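Local coordinates for protein malate dehydrogenase (Entamoeba histolytica, PDB 3I0P) that probably catalyses the NAD-dependent interconversion of malate and oxaloacetate, at residues A[79-84]-A[107-113]; A[169-173]-A[297-302]; A[254-258]-A[283-287]. One frame throughout, in Å; residues are numbered along the deposited sequence.

Contact 1: A[79-84]-A[107-113]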
loop_
_atom_site.group_PDB
_atom_site.type_symbol
_atom_site.label_atom_id
_atom_site.label_comp_id
_atom_site.label_asym_id
_atom_site.label_seq_id
_atom_site.Cartn_x
_atom_site.Cartn_y
_atom_site.Cartn_z
ATOM N N GLU A 79 20.485 4.567 -16.217
ATOM C CA GLU A 79 20.012 3.186 -16.350
ATOM C C GLU A 79 20.980 2.161 -15.740
ATOM O O GLU A 79 22.183 2.206 -16.002
ATOM C CB GLU A 79 19.744 2.863 -17.825
ATOM C CG GLU A 79 19.193 1.463 -18.102
ATOM C CD GLU A 79 18.911 1.212 -19.582
ATOM O OE1 GLU A 79 19.609 1.793 -20.454
ATOM O OE2 GLU A 79 17.985 0.417 -19.876
ATOM N N THR A 80 20.455 1.252 -14.919
ATOM C CA THR A 80 21.225 0.093 -14.456
ATOM C C THR A 80 20.532 -1.175 -14.939
ATOM O O THR A 80 19.582 -1.101 -15.721
ATOM C CB THR A 80 21.406 0.048 -12.916
ATOM O OG1 THR A 80 20.277 -0.582 -12.306
ATOM C CG2 THR A 80 21.595 1.445 -12.323
ATOM N N SER A 81 21.005 -2.330 -14.472
ATOM C CA SER A 81 20.423 -3.632 -14.832
ATOM C C SER A 81 18.919 -3.715 -14.597
ATOM O O SER A 81 18.174 -4.190 -15.465
ATOM C CB SER A 81 21.094 -4.757 -14.034
ATOM O OG SER A 81 22.345 -5.104 -14.591
ATOM N N THR A 82 18.489 -3.255 -13.420
ATOM C CA THR A 82 17.125 -3.458 -12.953
ATOM C C THR A 82 16.359 -2.153 -12.806
ATOM O O THR A 82 15.175 -2.165 -12.463
ATOM C CB THR A 82 17.109 -4.158 -11.575
ATOM O OG1 THR A 82 17.897 -3.395 -10.648
ATOM C CG2 THR A 82 17.663 -5.571 -11.662
ATOM N N THR A 83 17.029 -1.029 -13.040
ATOM C CA THR A 83 16.417 0.286 -12.800
ATOM C C THR A 83 16.552 1.234 -13.984
ATOM O O THR A 83 17.317 0.972 -14.921
ATOM C CB THR A 83 17.020 1.005 -11.565
ATOM O OG1 THR A 83 18.321 1.515 -11.886
ATOM C CG2 THR A 83 17.093 0.073 -10.354
ATOM N N CYS A 84 15.807 2.339 -13.924
ATOM C CA CYS A 84 15.958 3.424 -14.881
ATOM C C CYS A 84 15.273 4.711 -14.409
ATOM O O CYS A 84 14.233 4.659 -13.745
ATOM C CB CYS A 84 15.436 3.009 -16.262
ATOM S SG CYS A 84 15.853 4.183 -17.568
ATOM N N LYS A 107 13.244 -5.634 -17.996
ATOM C CA LYS A 107 14.265 -5.819 -16.965
ATOM C C LYS A 107 13.916 -6.904 -15.946
ATOM O O LYS A 107 14.811 -7.565 -15.416
ATOM C CB LYS A 107 14.520 -4.509 -16.216
ATOM C CG LYS A 107 14.925 -3.349 -17.090
ATOM C CD LYS A 107 15.330 -2.154 -16.259
ATOM C CE LYS A 107 15.954 -1.082 -17.127
ATOM N NZ LYS A 107 17.178 -1.583 -17.826
ATOM N N ALA A 108 12.632 -7.077 -15.648
ATOM C CA ALA A 108 12.240 -8.108 -14.690
ATOM C C ALA A 108 12.441 -9.482 -15.309
ATOM O O ALA A 108 12.927 -10.393 -14.647
ATOM C CB ALA A 108 10.800 -7.920 -14.217
ATOM N N LYS A 109 12.094 -9.603 -16.591
ATOM C CA LYS A 109 12.252 -10.847 -17.342
ATOM C C LYS A 109 13.709 -11.285 -17.446
ATOM O O LYS A 109 14.009 -12.481 -17.431
ATOM C CB LYS A 109 11.651 -10.705 -18.736
ATOM C CG LYS A 109 10.136 -10.580 -18.757
ATOM C CD LYS A 109 9.465 -11.868 -18.342
ATOM C CE LYS A 109 8.098 -11.974 -18.970
ATOM N NZ LYS A 109 7.386 -13.162 -18.444
ATOM N N LYS A 110 14.614 -10.318 -17.540
ATOM C CA LYS A 110 16.029 -10.626 -17.651
ATOM C C LYS A 110 16.719 -10.859 -16.298
ATOM O O LYS A 110 17.610 -11.697 -16.214
ATOM C CB LYS A 110 16.753 -9.537 -18.447
ATOM C CG LYS A 110 18.074 -9.988 -19.049
ATOM C CD LYS A 110 18.778 -8.836 -19.753
ATOM C CE LYS A 110 20.277 -9.132 -19.935
ATOM N NZ LYS A 110 20.918 -8.138 -20.847
ATOM N N TYR A 111 16.305 -10.135 -15.251
ATOM C CA TYR A 111 17.008 -10.164 -13.952
ATOM C C TYR A 111 16.164 -10.578 -12.759
ATOM O O TYR A 111 16.709 -10.898 -11.701
ATOM C CB TYR A 111 17.636 -8.809 -13.641
ATOM C CG TYR A 111 18.689 -8.377 -14.626
ATOM C CD1 TYR A 111 18.385 -7.461 -15.629
ATOM C CD2 TYR A 111 19.991 -8.882 -14.559
ATOM C CE1 TYR A 111 19.345 -7.055 -16.543
ATOM C CE2 TYR A 111 20.964 -8.481 -15.467
ATOM C CZ TYR A 111 20.632 -7.566 -16.457
ATOM O OH TYR A 111 21.581 -7.154 -17.374
ATOM N N GLY A 112 14.844 -10.557 -12.918
ATOM C CA GLY A 112 13.932 -10.923 -11.832
ATOM C C GLY A 112 13.056 -9.763 -11.402
ATOM O O GLY A 112 11.878 -9.945 -11.084
ATOM N N MET A 113 13.631 -8.564 -11.399
ATOM C CA MET A 113 12.905 -7.363 -11.016
ATOM C C MET A 113 13.293 -6.154 -11.849
ATOM O O MET A 113 14.393 -6.095 -12.399
ATOM C CB MET A 113 13.129 -7.067 -9.537
ATOM C CG MET A 113 12.549 -8.129 -8.637
ATOM S SD MET A 113 13.028 -7.834 -6.959
ATOM C CE MET A 113 11.759 -6.660 -6.452
#
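Lys-107 runs nearly straight to CE and then turns at its last torsion (chi4 -60°), a bend that carries NZ between the carboxylate of Glu-79 and the backbone carbonyl of Thr-80. The salt bridge to Glu-79 OE2 measures 3.0 Å from Lys-107 NZ and uses the anti side of the carboxylate, somewhat out of its plane. The second bond, Lys-107 NZ to Thr-80 O at 3.2 Å, lies almost in line with the C=O, at 168°. On the way the methylenes run alongside the turn, Lys-107 CD lying 3.6 Å from Ser-81 O. One helical turn on, Tyr-111 lays its ring against the same loop: Ser-81 CB sits over one face in a CH-pi contact, 3.8 Å from the centroid, while Lys-110 CG lies over the opposite face. Thr-82 CG2 meets Tyr-111 CB at 3.8 Å, and Thr-82 OG1 bonds instead to Tyr-111 O of the second subunit. The turn joins antiparallel strands 75-79 and 83-87 and rests on the C-terminal end of helix 93-111, the helix of the beta-alpha-beta unit 83-87, 93-111, 113-121. Chemically, a single ammonium serves both a carboxylate and a main-chain oxygen, probably limiting the turn's freedom.

Contact 2: A[169-173]-A[297-302]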
loop_
_atom_site.group_PDB
_atom_site.type_symbol
_atom_site.label_atom_id
_atom_site.label_comp_id
_atom_site.label_asym_id
_atom_site.label_seq_id
_atom_site.Cartn_x
_atom_site.Cartn_y
_atom_site.Cartn_z
ATOM N N GLY A 169 -1.163 -4.938 -9.965
ATOM C CA GLY A 169 -1.667 -5.974 -10.872
ATOM C C GLY A 169 -0.985 -7.305 -10.616
ATOM O O GLY A 169 0.240 -7.387 -10.601
ATOM N N ILE A 170 -1.773 -8.351 -10.400
ATOM C CA ILE A 170 -1.228 -9.663 -10.069
ATOM C C ILE A 170 -1.869 -10.741 -10.940
ATOM O O ILE A 170 -3.107 -10.829 -11.011
ATOM C CB ILE A 170 -1.433 -9.997 -8.561
ATOM C CG1 ILE A 170 -0.592 -9.055 -7.685
ATOM C CG2 ILE A 170 -1.116 -11.478 -8.278
ATOM C CD1 ILE A 170 -1.009 -8.992 -6.244
ATOM N N PRO A 171 -1.040 -11.568 -11.611
ATOM C CA PRO A 171 -1.576 -12.653 -12.441
ATOM C C PRO A 171 -2.535 -13.566 -11.663
ATOM O O PRO A 171 -2.329 -13.827 -10.467
ATOM C CB PRO A 171 -0.323 -13.415 -12.869
ATOM C CG PRO A 171 0.756 -12.409 -12.833
ATOM C CD PRO A 171 0.431 -11.501 -11.682
ATOM N N SER A 172 -3.577 -14.030 -12.349
ATOM C CA SER A 172 -4.643 -14.817 -11.739
ATOM C C SER A 172 -4.980 -15.989 -12.665
ATOM O O SER A 172 -4.643 -15.949 -13.859
ATOM C CB SER A 172 -5.871 -13.934 -11.547
ATOM O OG SER A 172 -6.928 -14.638 -10.926
ATOM N N ASP A 173 -5.629 -17.032 -12.138
ATOM C CA ASP A 173 -6.038 -18.148 -12.998
ATOM C C ASP A 173 -7.480 -17.976 -13.427
ATOM O O ASP A 173 -8.064 -18.857 -14.052
ATOM C CB ASP A 173 -5.789 -19.524 -12.351
ATOM C CG ASP A 173 -6.806 -19.886 -11.271
ATOM O OD1 ASP A 173 -7.545 -19.003 -10.774
ATOM O OD2 ASP A 173 -6.862 -21.079 -10.894
ATOM N N LEU A 297 4.480 -20.248 -12.866
ATOM C CA LEU A 297 3.446 -19.226 -13.085
ATOM C C LEU A 297 2.018 -19.724 -12.879
ATOM O O LEU A 297 1.223 -19.081 -12.186
ATOM C CB LEU A 297 3.590 -18.583 -14.472
ATOM C CG LEU A 297 2.657 -17.435 -14.881
ATOM C CD1 LEU A 297 2.476 -16.377 -13.789
ATOM C CD2 LEU A 297 3.176 -16.795 -16.155
ATOM N N ASN A 298 1.697 -20.867 -13.481
ATOM C CA ASN A 298 0.351 -21.435 -13.382
ATOM C C ASN A 298 0.024 -21.903 -11.983
ATOM O O ASN A 298 -1.122 -21.800 -11.541
ATOM C CB ASN A 298 0.148 -22.566 -14.393
ATOM C CG ASN A 298 0.052 -22.052 -15.813
ATOM O OD1 ASN A 298 -0.779 -21.187 -16.120
ATOM N ND2 ASN A 298 0.913 -22.559 -16.682
ATOM N N GLU A 299 1.041 -22.399 -11.285
ATOM C CA GLU A 299 0.880 -22.821 -9.903
ATOM C C GLU A 299 0.588 -21.587 -9.040
ATOM O O GLU A 299 -0.288 -21.631 -8.168
ATOM C CB GLU A 299 2.128 -23.569 -9.429
ATOM C CG GLU A 299 1.852 -24.901 -8.737
ATOM C CD GLU A 299 3.066 -25.394 -7.937
ATOM O OE1 GLU A 299 4.104 -25.703 -8.576
ATOM O OE2 GLU A 299 2.979 -25.470 -6.675
ATOM N N PHE A 300 1.299 -20.487 -9.321
ATOM C CA PHE A 300 1.056 -19.183 -8.689
ATOM C C PHE A 300 -0.318 -18.603 -9.032
ATOM O O PHE A 300 -1.043 -18.154 -8.135
ATOM C CB PHE A 300 2.154 -18.186 -9.072
ATOM C CG PHE A 300 1.856 -16.757 -8.671
ATOM C CD1 PHE A 300 2.380 -16.227 -7.490
ATOM C CD2 PHE A 300 1.066 -15.938 -9.479
ATOM C CE1 PHE A 300 2.119 -14.911 -7.118
ATOM C CE2 PHE A 300 0.793 -14.622 -9.107
ATOM C CZ PHE A 300 1.325 -14.107 -7.924
ATOM N N LYS A 301 -0.669 -18.599 -10.321
ATOM C CA LYS A 301 -2.012 -18.160 -10.742
ATOM C C LYS A 301 -3.109 -18.908 -9.990
ATOM O O LYS A 301 -4.107 -18.308 -9.583
ATOM C CB LYS A 301 -2.228 -18.340 -12.238
ATOM C CG LYS A 301 -1.459 -17.382 -13.122
ATOM C CD LYS A 301 -1.854 -17.634 -14.558
ATOM C CE LYS A 301 -0.928 -16.951 -15.516
ATOM N NZ LYS A 301 -1.549 -16.925 -16.862
ATOM N N LYS A 302 -2.908 -20.214 -9.814
ATOM C CA LYS A 302 -3.826 -21.090 -9.098
ATOM C C LYS A 302 -3.984 -20.655 -7.628
ATOM O O LYS A 302 -5.097 -20.573 -7.097
ATOM C CB LYS A 302 -3.318 -22.537 -9.221
ATOM C CG LYS A 302 -3.832 -23.526 -8.179
ATOM C CD LYS A 302 -4.726 -24.594 -8.793
ATOM C CE LYS A 302 -5.012 -25.712 -7.772
ATOM N NZ LYS A 302 -5.835 -25.251 -6.606
#
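Lys-301, Pro-171 and Asp-173 bury the most surface where the chain leaving strand 166-170 crosses the first turns of helix 297-312. Lys-301 works through its hydrocarbon part. With CG beside its own backbone N (chi1 -71°) and the chain extended beyond, it lies along the peptide of Ser-172, its CD 3.3 Å from Ser-172 O, while the ammonium end leads away from the segment. Pro-171 points at the helix and fits against three neighbours: its CB meets Lys-301 CG at 4.1 Å and Leu-297 CD1 at 4.2 Å, and its CD lies 4.1 Å from Phe-300 CE2. That ring also receives Ile-170 CG2 at its edge, 3.6 Å from Phe-300 CZ, the two side chains crossing at about a right angle; Cys-260 of the second subunit packs on the ring as well. Asp-173 continues the seam with its CB 3.8 Å from Lys-301 CB. Asp-173 OD2 lies 3.5 Å from Lys-302 CA, while OD1 forms a salt bridge with Arg-309 farther along the helix. Lys-302 likewise turns to Asp-306 of its own helix. The chemistry therefore divides in two: an apolar seam of isoleucine, proline, phenylalanine, leucine and lysine methylenes between the segments, and at its border charged groups whose partners lie in the following turns of the helix.

Contact 3: A[254-258]-A[283-287]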
loop_
_atom_site.group_PDB
_atom_site.type_symbol
_atom_site.label_atom_id
_atom_site.label_comp_id
_atom_site.label_asym_id
_atom_site.label_seq_id
_atom_site.Cartn_x
_atom_site.Cartn_y
_atom_site.Cartn_z
ATOM N N VAL A 254 3.471 6.989 -2.001
ATOM C CA VAL A 254 3.284 7.198 -3.429
ATOM C C VAL A 254 4.059 8.431 -3.921
ATOM O O VAL A 254 4.789 8.360 -4.919
ATOM C CB VAL A 254 1.790 7.287 -3.791
ATOM C CG1 VAL A 254 1.614 7.811 -5.218
ATOM C CG2 VAL A 254 1.141 5.921 -3.623
ATOM N N GLU A 255 3.917 9.532 -3.190
ATOM C CA GLU A 255 4.582 10.786 -3.510
ATOM C C GLU A 255 6.104 10.637 -3.619
ATOM O O GLU A 255 6.716 11.098 -4.595
ATOM C CB GLU A 255 4.237 11.826 -2.442
ATOM C CG GLU A 255 4.715 13.240 -2.749
ATOM C CD GLU A 255 3.824 13.950 -3.751
ATOM O OE1 GLU A 255 4.368 14.708 -4.578
ATOM O OE2 GLU A 255 2.583 13.747 -3.720
ATOM N N ILE A 256 6.707 10.003 -2.610
ATOM C CA ILE A 256 8.160 9.815 -2.557
ATOM C C ILE A 256 8.631 8.928 -3.699
ATOM O O ILE A 256 9.595 9.258 -4.381
ATOM C CB ILE A 256 8.598 9.227 -1.217
ATOM C CG1 ILE A 256 8.400 10.260 -0.111
ATOM C CG2 ILE A 256 10.045 8.756 -1.271
ATOM C CD1 ILE A 256 8.494 9.669 1.268
ATOM N N MET A 257 7.934 7.818 -3.919
ATOM C CA MET A 257 8.247 6.909 -5.022
ATOM C C MET A 257 8.128 7.610 -6.373
ATOM O O MET A 257 8.879 7.311 -7.299
ATOM C CB MET A 257 7.315 5.681 -5.003
ATOM C CG MET A 257 7.413 4.810 -3.757
ATOM S SD MET A 257 8.952 3.889 -3.699
ATOM C CE MET A 257 8.523 2.415 -4.630
ATOM N N SER A 258 7.172 8.532 -6.484
ATOM C CA SER A 258 6.898 9.215 -7.752
ATOM C C SER A 258 7.855 10.364 -8.015
ATOM O O SER A 258 8.240 10.568 -9.160
ATOM C CB SER A 258 5.446 9.692 -7.827
ATOM O OG SER A 258 4.570 8.587 -7.670
ATOM N N GLY A 283 5.483 13.227 -11.536
ATOM C CA GLY A 283 6.272 12.007 -11.515
ATOM C C GLY A 283 5.417 10.748 -11.473
ATOM O O GLY A 283 4.221 10.802 -11.121
ATOM N N HIS A 284 6.036 9.623 -11.846
ATOM C CA HIS A 284 5.412 8.299 -11.830
ATOM C C HIS A 284 6.469 7.267 -11.449
ATOM O O HIS A 284 7.665 7.488 -11.672
ATOM C CB HIS A 284 4.908 7.881 -13.220
ATOM C CG HIS A 284 4.210 8.954 -14.008
ATOM N ND1 HIS A 284 3.206 9.747 -13.489
ATOM C CD2 HIS A 284 4.322 9.300 -15.314
ATOM C CE1 HIS A 284 2.756 10.555 -14.431
ATOM N NE2 HIS A 284 3.410 10.298 -15.551
ATOM N N PHE A 285 6.030 6.129 -10.915
ATOM C CA PHE A 285 6.910 4.967 -10.732
ATOM C C PHE A 285 6.233 3.690 -11.208
ATOM O O PHE A 285 4.998 3.584 -11.174
ATOM C CB PHE A 285 7.355 4.806 -9.275
ATOM C CG PHE A 285 6.262 4.372 -8.339
ATOM C CD1 PHE A 285 6.122 3.033 -7.995
ATOM C CD2 PHE A 285 5.387 5.305 -7.790
ATOM C CE1 PHE A 285 5.114 2.615 -7.115
ATOM C CE2 PHE A 285 4.374 4.903 -6.910
ATOM C CZ PHE A 285 4.237 3.562 -6.568
ATOM N N PHE A 286 7.052 2.731 -11.643
ATOM C CA PHE A 286 6.569 1.459 -12.179
ATOM C C PHE A 286 7.494 0.334 -11.749
ATOM O O PHE A 286 8.693 0.357 -12.053
ATOM C CB PHE A 286 6.488 1.511 -13.707
ATOM C CG PHE A 286 5.706 2.676 -14.224
ATOM C CD1 PHE A 286 4.318 2.626 -14.277
ATOM C CD2 PHE A 286 6.357 3.830 -14.647
ATOM C CE1 PHE A 286 3.582 3.699 -14.738
ATOM C CE2 PHE A 286 5.631 4.909 -15.118
ATOM C CZ PHE A 286 4.229 4.845 -15.157
ATOM N N ILE A 287 6.923 -0.634 -11.033
ATOM C CA ILE A 287 7.659 -1.787 -10.535
ATOM C C ILE A 287 7.106 -3.056 -11.169
ATOM O O ILE A 287 5.897 -3.237 -11.238
ATOM C CB ILE A 287 7.565 -1.901 -8.991
ATOM C CG1 ILE A 287 8.179 -0.679 -8.311
ATOM C CG2 ILE A 287 8.226 -3.200 -8.472
ATOM C CD1 ILE A 287 8.115 -0.754 -6.796
#
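Met-257 and Ser-258 press on Phe-285 from two directions, and this is the more tightly packed part. Met-257 CB lies over one face of the Phe-285 ring, 3.6 Å from its centroid, as a CH-pi contact. Ser-258 OG comes to the ring edge, in plane, 3.4 Å from Phe-285 CD2. The first torsion (chi1 -58°) turns the hydroxyl back along the helix, where its bond to Val-254 O, 2.8 Å from Ser-258 OG, holds it. Two residues earlier in the strand, Gly-283 CA brings a C-H to Ser-258 O at 3.4 Å. Elsewhere the fit is looser, although no side opens to solvent. Met-257 SD stands above the ring face in a distant Met-aromatic contact, and the bent chain carries Met-257 CE to Ile-287 CD1 at 3.9 Å. Val-254 CG1 only borders the ring, 4.4 Å from Phe-285 CE2. The axes of segments 254-258 and 283-287 cross at 91°; strand 282-290 is flanked by strands 113-121 and 139-145. Met-257 of helix 244-259 also packs on Met-115 of its own chain and on Ile-140 of the second subunit. His-284 points away from the helix; its ring bonds to Thr-145 and Ser-121 and stacks with Phe-124, and its side chain is about 7 Å from a bound NAD.

In the fold
Contact 1 closes first, folding the turn before strand 83-87 onto the end of helix 93-111, a short loop completed before the others begin. Contact 2 then opens at the end of strand 166-170 and closes only at helix 297-312, spanning 123 intervening residues. Contact 3 is nested inside that span, joining helix 244-259 to strand 282-290, whose chain leads directly into the helix that completes contact 2. No two loops cross. All three reach the same mixed sheet and also touch the second subunit, yet they remain separate, with centres about 17 to 25 Å apart. Together they join three helices to one sheet at separate places, through loops ranging from short to long.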